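Local coordinates for trehalose synthase regulatory protein (Candida albicans, PDB 5HUS) that probably acts as a regulatory subunit in trehalose synthesis and has a C-terminal domain of the HAD-type trehalose-phosphatase family, at residues Gly99-Leu104 with Leu145-Arg150; Ala204-Leu209 with Phe228-Lys233. One frame throughout, in Å; residues are numbered along the deposited sequence.

Interaction 1. Residues Gly99-Leu104 with Leu145-Arg150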
loop_
_atom_site.group_PDB
_atom_site.type_symbol
_atom_site.label_atom_id
_atom_site.label_comp_id
_atom_site.label_asym_id
_atom_site.label_seq_id
_atom_site.Cartn_x
_atom_site.Cartn_y
_atom_site.Cartn_z
ATOM N N GLY A 99 -1.710 -0.877 -5.051
ATOM C CA GLY A 99 -2.421 -2.127 -5.242
ATOM C C GLY A 99 -2.904 -2.409 -6.652
ATOM O O GLY A 99 -3.284 -3.542 -6.954
ATOM N N ASN A 100 -2.892 -1.400 -7.518
ATOM C CA ASN A 100 -3.400 -1.583 -8.881
ATOM C C ASN A 100 -2.566 -2.565 -9.702
ATOM O O ASN A 100 -3.068 -3.184 -10.637
ATOM C CB ASN A 100 -3.475 -0.235 -9.604
ATOM C CG ASN A 100 -4.624 0.607 -9.115
ATOM O OD1 ASN A 100 -5.779 0.389 -9.500
ATOM N ND2 ASN A 100 -4.324 1.568 -8.244
ATOM N N PHE A 101 -1.295 -2.705 -9.346
ATOM C CA PHE A 101 -0.382 -3.593 -10.067
ATOM C C PHE A 101 0.498 -4.367 -9.106
ATOM O O PHE A 101 0.959 -3.822 -8.117
ATOM C CB PHE A 101 0.493 -2.796 -11.039
ATOM C CG PHE A 101 -0.290 -1.878 -11.935
ATOM C CD1 PHE A 101 -0.927 -2.367 -13.067
ATOM C CD2 PHE A 101 -0.398 -0.527 -11.636
ATOM C CE1 PHE A 101 -1.660 -1.519 -13.890
ATOM C CE2 PHE A 101 -1.129 0.325 -12.451
ATOM C CZ PHE A 101 -1.760 -0.172 -13.582
ATOM N N VAL A 102 0.724 -5.643 -9.404
ATOM C CA VAL A 102 1.495 -6.521 -8.532
ATOM C C VAL A 102 2.566 -7.250 -9.326
ATOM O O VAL A 102 2.270 -7.856 -10.360
ATOM C CB VAL A 102 0.606 -7.577 -7.830
ATOM C CG1 VAL A 102 1.477 -8.574 -7.047
ATOM C CG2 VAL A 102 -0.413 -6.904 -6.912
ATOM N N LYS A 103 3.804 -7.191 -8.845
ATOM C CA LYS A 103 4.860 -8.023 -9.407
ATOM C C LYS A 103 5.305 -9.017 -8.333
ATOM O O LYS A 103 6.021 -8.672 -7.390
ATOM C CB LYS A 103 6.033 -7.173 -9.925
ATOM C CG LYS A 103 7.193 -7.997 -10.464
ATOM C CD LYS A 103 8.231 -7.117 -11.175
ATOM C CE LYS A 103 7.700 -6.628 -12.516
ATOM N NZ LYS A 103 8.744 -5.933 -13.336
ATOM N N LEU A 104 4.824 -10.249 -8.474
ATOM C CA LEU A 104 5.160 -11.327 -7.557
ATOM C C LEU A 104 6.656 -11.586 -7.565
ATOM O O LEU A 104 7.330 -11.338 -8.561
ATOM C CB LEU A 104 4.404 -12.599 -7.938
ATOM C CG LEU A 104 2.879 -12.487 -7.976
ATOM C CD1 LEU A 104 2.273 -13.715 -8.638
ATOM C CD2 LEU A 104 2.312 -12.293 -6.580
ATOM N N LEU A 145 -0.887 9.130 -12.775
ATOM C CA LEU A 145 -0.184 7.871 -12.988
ATOM C C LEU A 145 -1.059 6.993 -13.897
ATOM O O LEU A 145 -1.893 7.521 -14.636
ATOM C CB LEU A 145 0.143 7.208 -11.648
ATOM C CG LEU A 145 1.008 8.080 -10.719
ATOM C CD1 LEU A 145 1.435 7.346 -9.450
ATOM C CD2 LEU A 145 2.238 8.624 -11.457
ATOM N N ASP A 146 -0.887 5.675 -13.866
ATOM C CA ASP A 146 -1.633 4.829 -14.797
ATOM C C ASP A 146 -3.029 4.481 -14.283
ATOM O O ASP A 146 -3.953 4.273 -15.078
ATOM C CB ASP A 146 -0.856 3.549 -15.107
ATOM C CG ASP A 146 0.460 3.826 -15.814
ATOM O OD1 ASP A 146 0.555 4.862 -16.501
ATOM O OD2 ASP A 146 1.398 3.018 -15.672
ATOM N N ALA A 147 -3.188 4.433 -12.961
ATOM C CA ALA A 147 -4.458 4.028 -12.355
ATOM C C ALA A 147 -4.812 4.865 -11.129
ATOM O O ALA A 147 -5.742 4.537 -10.392
ATOM C CB ALA A 147 -4.414 2.545 -11.982
ATOM N N THR A 148 -4.064 5.941 -10.908
ATOM C CA THR A 148 -4.355 6.850 -9.811
ATOM C C THR A 148 -4.101 8.273 -10.267
ATOM O O THR A 148 -3.319 8.507 -11.189
ATOM C CB THR A 148 -3.506 6.536 -8.545
ATOM O OG1 THR A 148 -2.142 6.341 -8.914
ATOM C CG2 THR A 148 -3.989 5.276 -7.869
ATOM N N VAL A 149 -4.795 9.218 -9.648
ATOM C CA VAL A 149 -4.581 10.630 -9.936
ATOM C C VAL A 149 -4.427 11.352 -8.607
ATOM O O VAL A 149 -5.177 11.091 -7.661
ATOM C CB VAL A 149 -5.740 11.249 -10.753
ATOM C CG1 VAL A 149 -5.442 12.709 -11.085
ATOM C CG2 VAL A 149 -5.996 10.447 -12.037
ATOM N N ARG A 150 -3.444 12.241 -8.527
ATOM C CA ARG A 150 -3.227 12.991 -7.297
ATOM C C ARG A 150 -3.231 14.492 -7.569
ATOM O O ARG A 150 -2.514 14.983 -8.439
ATOM C CB ARG A 150 -1.919 12.563 -6.625
ATOM C CG ARG A 150 -1.809 13.019 -5.178
ATOM C CD ARG A 150 -0.557 12.473 -4.494
ATOM N NE ARG A 150 -0.629 11.039 -4.225
ATOM C CZ ARG A 150 -0.804 10.514 -3.016
ATOM N NH1 ARG A 150 -0.927 11.303 -1.956
ATOM N NH2 ARG A 150 -0.853 9.198 -2.862
HETATM O O HOH W 1 -6.995 2.776 -8.693
#
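A classic beta bulge, in which Asn-100 and Phe-101 both face Ala-96, meets the turn at Asp-146 to Thr-148 where the core sheet of the HAD-like fold borders the four-stranded antiparallel sheet, probably the family's cap domain. The turn links strands 141-144 and 149-152 and is tied within itself by Leu-145 N to Thr-148 O (3.0 Å). Ala-147 sits at the middle of the contact: its methyl CB lies 3.5 Å from Asn-100 CG and also reaches the ring of Phe-101, at 4.0 Å from CE2. With chi1 of -74°, Asn-100 CG stands beside its own backbone N, and the amide group is carried onto this methyl. The nitrogen end of the amide, ND2, comes to 3.7 Å from CG2 of Thr-148 and donates to the carbonyl of Glu-97. The oxygen end, OD1, accepts from a water (2.8 Å) that also donates to Ala-147 O at 2.7 Å, bridging the two segments. Beside the methyl, Asp-146 CB approaches Phe-101 CZ at 4.1 Å, and the Asp-146 carboxylate is turned 86° from the ring plane. The Glu-97 carboxylate binds the turn: OE1 accepts from Ala-147 N and Thr-148 OG1, and OE2 from Asp-146 N, so the two oxygens between them bind three consecutive residues of the bend. Helix 116-136 adds Leu-119 against Ala-147. What touches directly is therefore carbon packed on an amide and a ring, with no direct hydrogen bond across the contact; polar linkage is indirect, through the bridging water and through Glu-97, which bonds to both segments, while Arg-79 adds a salt bridge to Asp-146 OD2 on one side and a cation-pi contact with Phe-101 on the other.

Interaction 2. Residues Ala204-Leu209 with Phe228-Lys233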
loop_
_atom_site.group_PDB
_atom_site.type_symbol
_atom_site.label_atom_id
_atom_site.label_comp_id
_atom_site.label_asym_id
_atom_site.label_seq_id
_atom_site.Cartn_x
_atom_site.Cartn_y
_atom_site.Cartn_z
ATOM N N ALA A 204 -5.151 -6.118 -3.351
ATOM C CA ALA A 204 -3.792 -6.518 -3.697
ATOM C C ALA A 204 -3.181 -7.405 -2.616
ATOM O O ALA A 204 -2.519 -8.392 -2.919
ATOM C CB ALA A 204 -2.913 -5.293 -3.940
ATOM N N ILE A 205 -3.402 -7.045 -1.357
ATOM C CA ILE A 205 -2.898 -7.846 -0.254
ATOM C C ILE A 205 -3.530 -9.236 -0.312
ATOM O O ILE A 205 -2.843 -10.247 -0.188
ATOM C CB ILE A 205 -3.175 -7.179 1.109
ATOM C CG1 ILE A 205 -2.287 -5.934 1.259
ATOM C CG2 ILE A 205 -2.910 -8.180 2.260
ATOM C CD1 ILE A 205 -2.594 -5.086 2.474
ATOM N N ARG A 206 -4.836 -9.279 -0.555
ATOM C CA ARG A 206 -5.541 -10.552 -0.664
ATOM C C ARG A 206 -4.993 -11.386 -1.817
ATOM O O ARG A 206 -4.841 -12.594 -1.690
ATOM C CB ARG A 206 -7.044 -10.323 -0.846
ATOM C CG ARG A 206 -7.825 -11.610 -1.085
ATOM C CD ARG A 206 -9.324 -11.347 -1.185
ATOM N NE ARG A 206 -9.682 -10.555 -2.356
ATOM C CZ ARG A 206 -10.921 -10.166 -2.645
ATOM N NH1 ARG A 206 -11.927 -10.500 -1.845
ATOM N NH2 ARG A 206 -11.154 -9.441 -3.733
ATOM N N LEU A 207 -4.680 -10.734 -2.932
ATOM C CA LEU A 207 -4.119 -11.426 -4.092
ATOM C C LEU A 207 -2.743 -12.021 -3.787
ATOM O O LEU A 207 -2.476 -13.189 -4.081
ATOM C CB LEU A 207 -4.039 -10.465 -5.291
ATOM C CG LEU A 207 -3.500 -10.979 -6.632
ATOM C CD1 LEU A 207 -4.063 -10.139 -7.768
ATOM C CD2 LEU A 207 -1.968 -10.956 -6.702
ATOM N N VAL A 208 -1.858 -11.211 -3.216
ATOM C CA VAL A 208 -0.524 -11.688 -2.865
ATOM C C VAL A 208 -0.608 -12.820 -1.845
ATOM O O VAL A 208 0.044 -13.853 -2.000
ATOM C CB VAL A 208 0.349 -10.537 -2.327
ATOM C CG1 VAL A 208 1.668 -11.068 -1.788
ATOM C CG2 VAL A 208 0.591 -9.511 -3.438
ATOM N N LEU A 209 -1.437 -12.635 -0.825
ATOM C CA LEU A 209 -1.646 -13.677 0.174
ATOM C C LEU A 209 -2.149 -14.970 -0.477
ATOM O O LEU A 209 -1.612 -16.044 -0.199
ATOM C CB LEU A 209 -2.615 -13.200 1.255
ATOM C CG LEU A 209 -3.015 -14.223 2.326
ATOM C CD1 LEU A 209 -1.792 -14.795 3.029
ATOM C CD2 LEU A 209 -3.954 -13.578 3.330
ATOM N N PHE A 228 -10.232 -11.816 -8.100
ATOM C CA PHE A 228 -9.440 -10.979 -7.207
ATOM C C PHE A 228 -9.906 -9.523 -7.219
ATOM O O PHE A 228 -9.550 -8.736 -6.338
ATOM C CB PHE A 228 -7.953 -11.093 -7.569
ATOM C CG PHE A 228 -7.396 -12.469 -7.336
ATOM C CD1 PHE A 228 -7.215 -13.348 -8.391
ATOM C CD2 PHE A 228 -7.101 -12.899 -6.054
ATOM C CE1 PHE A 228 -6.729 -14.627 -8.179
ATOM C CE2 PHE A 228 -6.615 -14.182 -5.828
ATOM C CZ PHE A 228 -6.424 -15.044 -6.895
ATOM N N GLN A 229 -10.736 -9.177 -8.197
ATOM C CA GLN A 229 -11.302 -7.835 -8.292
ATOM C C GLN A 229 -12.653 -7.719 -7.589
ATOM O O GLN A 229 -13.180 -6.620 -7.430
ATOM C CB GLN A 229 -11.458 -7.434 -9.755
ATOM C CG GLN A 229 -10.160 -7.408 -10.530
ATOM C CD GLN A 229 -10.381 -7.341 -12.029
ATOM O OE1 GLN A 229 -11.430 -7.751 -12.536
ATOM N NE2 GLN A 229 -9.395 -6.830 -12.748
ATOM N N GLN A 230 -13.210 -8.857 -7.181
ATOM C CA GLN A 230 -14.505 -8.889 -6.506
ATOM C C GLN A 230 -14.407 -8.191 -5.148
ATOM O O GLN A 230 -13.306 -8.021 -4.626
ATOM C CB GLN A 230 -14.988 -10.340 -6.347
ATOM C CG GLN A 230 -14.437 -11.074 -5.133
ATOM C CD GLN A 230 -14.673 -12.573 -5.206
ATOM O OE1 GLN A 230 -15.302 -13.067 -6.140
ATOM N NE2 GLN A 230 -14.167 -13.304 -4.219
ATOM N N PRO A 231 -15.549 -7.765 -4.577
ATOM C CA PRO A 231 -15.492 -7.064 -3.287
ATOM C C PRO A 231 -14.873 -7.908 -2.176
ATOM O O PRO A 231 -14.978 -9.137 -2.193
ATOM C CB PRO A 231 -16.965 -6.763 -2.983
ATOM C CG PRO A 231 -17.738 -7.723 -3.823
ATOM C CD PRO A 231 -16.933 -7.878 -5.072
ATOM N N MET A 232 -14.237 -7.239 -1.219
ATOM C CA MET A 232 -13.557 -7.915 -0.117
ATOM C C MET A 232 -14.502 -8.754 0.741
ATOM O O MET A 232 -14.054 -9.607 1.504
ATOM C CB MET A 232 -12.839 -6.890 0.762
ATOM C CG MET A 232 -11.662 -6.208 0.079
ATOM S SD MET A 232 -10.404 -7.389 -0.440
ATOM C CE MET A 232 -10.041 -8.198 1.115
ATOM N N LYS A 233 -15.802 -8.504 0.612
ATOM C CA LYS A 233 -16.813 -9.220 1.387
ATOM C C LYS A 233 -16.815 -10.723 1.095
ATOM O O LYS A 233 -16.937 -11.542 2.005
ATOM C CB LYS A 233 -18.200 -8.639 1.109
ATOM C CG LYS A 233 -18.242 -7.118 1.040
ATOM C CD LYS A 233 -19.640 -6.627 0.683
ATOM C CE LYS A 233 -20.138 -7.269 -0.605
ATOM N NZ LYS A 233 -21.578 -6.978 -0.869
HETATM O O HOH W 2 -7.849 -9.918 -4.328
#
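Arg-206 NH2 is held by two backbone carbonyls, donating to Gln-230 O at 2.7 Å and to Phe-228 O at 3.1 Å. Both acceptors lie near the guanidinium plane; seen from Phe-228, however, NH2 sits above the carbonyl plane, 67° out of it. On the neighbouring nitrogen, NH1 makes a weak bond to Pro-231 O (3.4 Å) and a salt bridge with Asp-235. NE donates to a water at 2.8 Å, which in turn donates to Phe-228 O. A bend at chi3 (66°) in an otherwise extended chain turns the guanidinium toward these carbonyls, and Met-232 SD lies over the centre of one face, 3.6 Å from CZ. Helix 200-213, which carries the arginine, packs on strand 20-26 of the Rossmann-like HAD core through Ile-205, Val-208 and Leu-209; Arg-206 joins it to the chain that runs on from the short helix 225-229. One helical position along, Leu-207 meets the Phe-228 ring: CG stands over a face, offset toward the rim, and CB comes to 4.0 Å from CD2. The Phe-228 side chain also touches Leu-216 and Ser-210, while Tyr-262 of helix 254-265 borders both Arg-206 and Met-232.

Overall arrangement
The two contacts have centres about 15 Å apart and follow one another along the chain, yet they meet through helix 200-213, which stands between them. This helix packs against the strand segment of interaction 1: Gly-99 CA lies 3.5 Å from Ala-204 CB, and Val-102 CG1 lies 3.8 Å from Val-208 CG2. Leu-207 is shared, since it packs on Phe-228 in interaction 2 while its CD2 branch reaches Val-102 CG1 at 4.2 Å; Arg-206 points to 228-233. The helix also packs on strand 20-26, which probably corresponds to the strand that leads into the nucleophile motif in catalytic HAD enzymes.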